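Local atomic coordinates of fuculose-1-phosphate aldolase (Glaciozyma antarctica, PDB entry 4XXF), a protein that belongs to the class II aldolase and adducin family, with an AraD-like fold and a zinc ion held by histidines. Residues G37-R49 / H106-S120. Residues are numbered along the deposited sequence; the frame is centred on the assembly and turned at random. Where two conformers were deposited one is given.
Sequences GFDHTVAGHLTVR and HKARPEVQAICHSHS. With ZN (zinc ion), chain B.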
loop_
_atom_site.group_PDB
_atom_site.type_symbol
_atom_site.label_atom_id
_atom_site.label_comp_id
_atom_site.label_asym_id
_atom_site.label_seq_id
_atom_site.Cartn_x
_atom_site.Cartn_y
_atom_site.Cartn_z
ATOM N N GLY A 37 -9.342 -0.887 -3.742
ATOM C CA GLY A 37 -8.486 -0.950 -4.916
ATOM C C GLY A 37 -8.715 -2.162 -5.799
ATOM O O GLY A 37 -7.808 -2.565 -6.534
ATOM N N PHE A 38 -9.921 -2.728 -5.761
ATOM C CA PHE A 38 -10.241 -3.934 -6.517
ATOM C C PHE A 38 -10.507 -3.654 -7.984
ATOM O O PHE A 38 -10.618 -4.587 -8.782
ATOM C CB PHE A 38 -11.485 -4.633 -5.955
ATOM C CG PHE A 38 -11.312 -5.235 -4.586
ATOM C CD1 PHE A 38 -10.062 -5.457 -4.018
ATOM C CD2 PHE A 38 -12.438 -5.604 -3.874
ATOM C CE1 PHE A 38 -9.959 -6.028 -2.741
ATOM C CE2 PHE A 38 -12.341 -6.162 -2.614
ATOM C CZ PHE A 38 -11.106 -6.375 -2.050
ATOM N N ASP A 39 -10.672 -2.385 -8.341
ATOM C CA ASP A 39 -11.014 -2.054 -9.718
ATOM C C ASP A 39 -9.762 -1.826 -10.562
ATOM O O ASP A 39 -8.673 -1.566 -10.055
ATOM C CB ASP A 39 -11.966 -0.844 -9.781
ATOM C CG ASP A 39 -11.521 0.356 -8.941
ATOM O OD1 ASP A 39 -12.147 1.424 -9.138
ATOM O OD2 ASP A 39 -10.601 0.279 -8.089
ATOM N N HIS A 40 -9.923 -1.992 -11.865
ATOM C CA HIS A 40 -8.868 -1.738 -12.839
ATOM C C HIS A 40 -9.565 -1.298 -14.113
ATOM O O HIS A 40 -10.571 -1.905 -14.513
ATOM C CB HIS A 40 -7.996 -2.992 -13.063
ATOM C CG HIS A 40 -6.753 -2.748 -13.879
ATOM N ND1 HIS A 40 -5.804 -1.810 -13.538
ATOM C CD2 HIS A 40 -6.298 -3.343 -15.011
ATOM C CE1 HIS A 40 -4.821 -1.833 -14.422
ATOM N NE2 HIS A 40 -5.096 -2.754 -15.327
ATOM N N THR A 41 -9.057 -0.228 -14.718
ATOM C CA THR A 41 -9.638 0.394 -15.918
ATOM C C THR A 41 -11.173 0.440 -15.822
ATOM O O THR A 41 -11.708 0.891 -14.812
ATOM C CB THR A 41 -9.160 -0.311 -17.228
ATOM O OG1 THR A 41 -9.718 -1.628 -17.318
ATOM C CG2 THR A 41 -7.627 -0.382 -17.269
ATOM N N VAL A 42 -11.878 -0.019 -16.859
ATOM C CA VAL A 42 -13.343 0.026 -16.873
ATOM C C VAL A 42 -13.947 -1.360 -16.736
ATOM O O VAL A 42 -15.152 -1.547 -16.948
ATOM C CB VAL A 42 -13.860 0.699 -18.161
ATOM C CG1 VAL A 42 -13.442 2.157 -18.190
ATOM C CG2 VAL A 42 -13.356 -0.044 -19.404
ATOM N N ALA A 43 -13.110 -2.328 -16.378
ATOM C CA ALA A 43 -13.545 -3.688 -16.183
ATOM C C ALA A 43 -14.369 -3.768 -14.909
ATOM O O ALA A 43 -14.234 -2.938 -13.997
ATOM C CB ALA A 43 -12.350 -4.627 -16.106
ATOM N N GLY A 44 -15.219 -4.770 -14.833
ATOM C CA GLY A 44 -15.927 -4.988 -13.596
ATOM C C GLY A 44 -17.371 -4.573 -13.636
ATOM O O GLY A 44 -17.773 -3.545 -14.198
ATOM N N HIS A 45 -18.154 -5.408 -12.986
ATOM C CA HIS A 45 -19.572 -5.169 -12.898
ATOM C C HIS A 45 -20.090 -5.763 -11.611
ATOM O O HIS A 45 -19.640 -6.808 -11.147
ATOM C CB HIS A 45 -20.305 -5.759 -14.109
ATOM C CG HIS A 45 -19.433 -6.604 -14.982
ATOM N ND1 HIS A 45 -19.257 -7.955 -14.776
ATOM C CD2 HIS A 45 -18.672 -6.285 -16.054
ATOM C CE1 HIS A 45 -18.435 -8.435 -15.691
ATOM N NE2 HIS A 45 -18.058 -7.441 -16.475
ATOM N N LEU A 46 -21.021 -5.034 -11.021
ATOM C CA LEU A 46 -21.749 -5.520 -9.860
ATOM C C LEU A 46 -23.223 -5.366 -10.183
ATOM O O LEU A 46 -23.661 -4.300 -10.609
ATOM C CB LEU A 46 -21.383 -4.744 -8.589
ATOM C CG LEU A 46 -20.039 -5.029 -7.915
ATOM C CD1 LEU A 46 -18.865 -4.399 -8.673
ATOM C CD2 LEU A 46 -20.079 -4.524 -6.485
ATOM N N THR A 47 -23.981 -6.443 -10.015
ATOM C CA THR A 47 -25.400 -6.414 -10.341
ATOM C C THR A 47 -26.256 -6.809 -9.150
ATOM O O THR A 47 -25.816 -7.571 -8.277
ATOM C CB THR A 47 -25.740 -7.370 -11.506
ATOM O OG1 THR A 47 -25.291 -8.698 -11.198
ATOM C CG2 THR A 47 -25.085 -6.908 -12.816
ATOM N N VAL A 48 -27.468 -6.259 -9.101
ATOM C CA VAL A 48 -28.472 -6.761 -8.171
ATOM C C VAL A 48 -29.808 -6.900 -8.902
ATOM O O VAL A 48 -30.215 -6.043 -9.690
ATOM C CB VAL A 48 -28.609 -5.855 -6.904
ATOM C CG1 VAL A 48 -29.119 -4.464 -7.259
ATOM C CG2 VAL A 48 -29.515 -6.510 -5.871
ATOM N N ARG A 49 -30.474 -8.014 -8.643
ATOM C CA ARG A 49 -31.778 -8.273 -9.231
ATOM C C ARG A 49 -32.800 -7.286 -8.690
ATOM O O ARG A 49 -32.857 -7.041 -7.481
ATOM C CB ARG A 49 -32.200 -9.696 -8.909
ATOM C CG ARG A 49 -33.312 -10.239 -9.764
ATOM C CD ARG A 49 -33.752 -11.561 -9.214
ATOM N NE ARG A 49 -32.727 -12.614 -9.221
ATOM C CZ ARG A 49 -32.480 -13.421 -10.256
ATOM N NH1 ARG A 49 -33.117 -13.249 -11.406
ATOM N NH2 ARG A 49 -31.590 -14.394 -10.157
ATOM N N HIS A 106 -27.704 -15.307 -13.104
ATOM C CA HIS A 106 -28.993 -14.924 -12.506
ATOM C C HIS A 106 -30.141 -15.804 -13.045
ATOM O O HIS A 106 -31.084 -16.134 -12.319
ATOM C CB HIS A 106 -29.329 -13.440 -12.780
ATOM C CG HIS A 106 -28.548 -12.443 -11.971
ATOM N ND1 HIS A 106 -28.677 -12.304 -10.605
ATOM C CD2 HIS A 106 -27.702 -11.462 -12.367
ATOM C CE1 HIS A 106 -27.900 -11.316 -10.190
ATOM N NE2 HIS A 106 -27.296 -10.787 -11.242
ATOM N N LYS A 107 -30.069 -16.176 -14.322
ATOM C CA LYS A 107 -31.111 -16.987 -14.941
ATOM C C LYS A 107 -31.072 -18.412 -14.412
ATOM O O LYS A 107 -32.112 -19.011 -14.139
ATOM C CB LYS A 107 -30.950 -16.986 -16.459
ATOM C CG LYS A 107 -32.095 -17.654 -17.201
ATOM C CD LYS A 107 -31.685 -18.064 -18.612
ATOM C CE LYS A 107 -31.126 -16.890 -19.396
ATOM N NZ LYS A 107 -29.892 -17.257 -20.156
ATOM N N ALA A 108 -29.860 -18.941 -14.254
ATOM C CA ALA A 108 -29.662 -20.316 -13.805
ATOM C C ALA A 108 -30.002 -20.476 -12.332
ATOM O O ALA A 108 -30.499 -21.515 -11.910
ATOM C CB ALA A 108 -28.231 -20.753 -14.056
ATOM N N ARG A 109 -29.700 -19.444 -11.549
ATOM C CA ARG A 109 -29.877 -19.518 -10.100
ATOM C C ARG A 109 -30.764 -18.405 -9.552
ATOM O O ARG A 109 -30.282 -17.310 -9.261
ATOM C CB ARG A 109 -28.514 -19.493 -9.417
ATOM C CG ARG A 109 -27.657 -20.689 -9.798
ATOM C CD ARG A 109 -26.280 -20.646 -9.157
ATOM N NE ARG A 109 -26.326 -20.448 -7.707
ATOM C CZ ARG A 109 -25.241 -20.359 -6.947
ATOM N NH1 ARG A 109 -24.040 -20.495 -7.492
ATOM N NH2 ARG A 109 -25.358 -20.141 -5.646
ATOM N N PRO A 110 -32.065 -18.695 -9.382
ATOM C CA PRO A 110 -33.046 -17.705 -8.926
ATOM C C PRO A 110 -32.726 -17.112 -7.559
ATOM O O PRO A 110 -33.119 -15.978 -7.292
ATOM C CB PRO A 110 -34.351 -18.505 -8.869
ATOM C CG PRO A 110 -34.167 -19.586 -9.884
ATOM C CD PRO A 110 -32.706 -19.954 -9.804
ATOM N N GLU A 111 -32.026 -17.863 -6.714
ATOM C CA GLU A 111 -31.701 -17.387 -5.374
ATOM C C GLU A 111 -30.549 -16.385 -5.389
ATOM O O GLU A 111 -30.326 -15.678 -4.408
ATOM C CB GLU A 111 -31.357 -18.562 -4.450
ATOM C CG GLU A 111 -29.912 -19.039 -4.516
ATOM C CD GLU A 111 -29.627 -19.933 -5.711
ATOM O OE1 GLU A 111 -30.544 -20.189 -6.528
ATOM O OE2 GLU A 111 -28.472 -20.388 -5.825
ATOM N N VAL A 112 -29.799 -16.331 -6.485
ATOM C CA VAL A 112 -28.692 -15.395 -6.571
ATOM C C VAL A 112 -29.231 -14.010 -6.887
ATOM O O VAL A 112 -29.762 -13.745 -7.981
ATOM C CB VAL A 112 -27.656 -15.833 -7.620
ATOM C CG1 VAL A 112 -26.708 -14.689 -7.934
ATOM C CG2 VAL A 112 -26.876 -17.033 -7.109
ATOM N N GLN A 113 -29.077 -13.113 -5.920
ATOM C CA GLN A 113 -29.607 -11.776 -6.077
ATOM C C GLN A 113 -28.524 -10.797 -6.514
ATOM O O GLN A 113 -28.822 -9.792 -7.145
ATOM C CB GLN A 113 -30.272 -11.335 -4.770
ATOM C CG GLN A 113 -31.465 -12.214 -4.392
ATOM C CD GLN A 113 -32.508 -12.274 -5.496
ATOM O OE1 GLN A 113 -33.199 -11.295 -5.755
ATOM N NE2 GLN A 113 -32.608 -13.418 -6.162
ATOM N N ALA A 114 -27.271 -11.110 -6.204
ATOM C CA ALA A 114 -26.172 -10.192 -6.491
ATOM C C ALA A 114 -24.949 -10.931 -6.974
ATOM O O ALA A 114 -24.664 -12.048 -6.513
ATOM C CB ALA A 114 -25.820 -9.382 -5.250
ATOM N N ILE A 115 -24.228 -10.303 -7.899
ATOM C CA ILE A 115 -23.015 -10.888 -8.466
ATOM C C ILE A 115 -21.952 -9.809 -8.542
ATOM O O ILE A 115 -22.245 -8.685 -8.942
ATOM C CB ILE A 115 -23.293 -11.497 -9.874
ATOM C CG1 ILE A 115 -24.407 -12.550 -9.809
ATOM C CG2 ILE A 115 -22.016 -12.068 -10.485
ATOM C CD1 ILE A 115 -24.807 -13.090 -11.157
ATOM N N CYS A 116 -20.724 -10.161 -8.149
ATOM C CA CYS A 116 -19.581 -9.240 -8.179
ATOM C C CYS A 116 -18.462 -9.762 -9.045
ATOM O O CYS A 116 -18.041 -10.905 -8.895
ATOM C CB CYS A 116 -19.001 -9.008 -6.780
ATOM S SG CYS A 116 -20.116 -8.373 -5.538
ATOM N N HIS A 117 -17.945 -8.902 -9.912
ATOM C CA HIS A 117 -16.775 -9.225 -10.695
ATOM C C HIS A 117 -15.920 -7.981 -10.900
ATOM O O HIS A 117 -16.425 -6.916 -11.225
ATOM C CB HIS A 117 -17.183 -9.806 -12.042
ATOM C CG HIS A 117 -16.038 -10.006 -12.978
ATOM N ND1 HIS A 117 -15.013 -10.896 -12.727
ATOM C CD2 HIS A 117 -15.746 -9.420 -14.160
ATOM C CE1 HIS A 117 -14.147 -10.857 -13.724
ATOM N NE2 HIS A 117 -14.562 -9.958 -14.605
ATOM N N SER A 118 -14.616 -8.126 -10.709
ATOM C CA SER A 118 -13.682 -7.035 -10.924
ATOM C C SER A 118 -12.322 -7.649 -11.146
ATOM O O SER A 118 -12.059 -8.755 -10.667
ATOM C CB SER A 118 -13.668 -6.094 -9.715
ATOM O OG SER A 118 -12.996 -4.880 -9.995
ATOM N N HIS A 119 -11.460 -6.953 -11.880
ATOM C CA HIS A 119 -10.137 -7.482 -12.196
ATOM C C HIS A 119 -9.135 -7.062 -11.132
ATOM O O HIS A 119 -8.207 -6.306 -11.387
ATOM C CB HIS A 119 -9.715 -7.023 -13.584
ATOM C CG HIS A 119 -10.571 -7.587 -14.676
ATOM N ND1 HIS A 119 -10.280 -7.414 -16.013
ATOM C CD2 HIS A 119 -11.708 -8.322 -14.628
ATOM C CE1 HIS A 119 -11.209 -8.013 -16.740
ATOM N NE2 HIS A 119 -12.079 -8.580 -15.925
ATOM N N SER A 120 -9.351 -7.570 -9.933
ATOM C CA SER A 120 -8.532 -7.245 -8.774
ATOM C C SER A 120 -7.169 -7.903 -8.886
ATOM O O SER A 120 -7.030 -8.977 -9.472
ATOM C CB SER A 120 -9.242 -7.669 -7.489
ATOM O OG SER A 120 -9.673 -9.031 -7.568
HETATM ZN ZN ZN B . -13.819 -9.589 -16.529
HETATM O O HOH W 1 -12.268 -3.921 -12.352
HETATM O O HOH W 2 -14.787 -7.656 -16.700
HETATM O O HOH W 3 -34.156 -8.538 -5.459
HETATM O O HOH W 4 -13.564 -9.293 -18.518
HETATM O O HOH W 5 -15.703 -10.403 -17.299
#
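Two side chains grip the carbonyl oxygen Val112 O: Arg49 NH2 at 2.9 Å and His106 ND1 at 3.2 Å, the latter from above the carbonyl plane but within its own ring plane. The grip braces an antiparallel strand pair, 45-49 with 114-118, in the mixed sheet of this AraD-like fold; His45-His117 and Thr47-Ile115 are hydrogen-bonded pairs, Leu46-Cys116 and Val48-Ala114 non-hydrogen-bonded ones. The same Arg49 NH2 reaches His106 O at 2.8 Å in an almost straight bond (178°) lying in the guanidinium plane, so this one nitrogen ties the end of helix 96-108 to the turn leading into strand 114-118. Arg49 gets there with CG anti to its backbone N (chi1 -163°) and a bend at chi3; guanidinium and His106 ring are nearly perpendicular (83°), with His106 ND1 over one guanidinium face. At the ring edge, His106 NE2 meets Thr47 OG1 at 2.9 Å, a hydroxyl that also bonds His102, while Ile115 CD1 covers a face; both ring nitrogens are thus engaged and its rotation fixed.

The pair also exemplifies a metal site assembled on neighbouring residues: His117 and His119 bind zinc through NE2, with His181 completing the protein ligands. His117 ND1 is bonded to Leu183 O and His119 ND1 to Asp139 of the second subunit, second-shell bonds that orient the rings. Ser118 OG, between the two ligands in sequence, donates to Phe38 O (2.7 Å) from above the carbonyl plane, and Ala43 CB makes a CH-pi contact over the His119 ring face, 3.6 Å from the ring centroid.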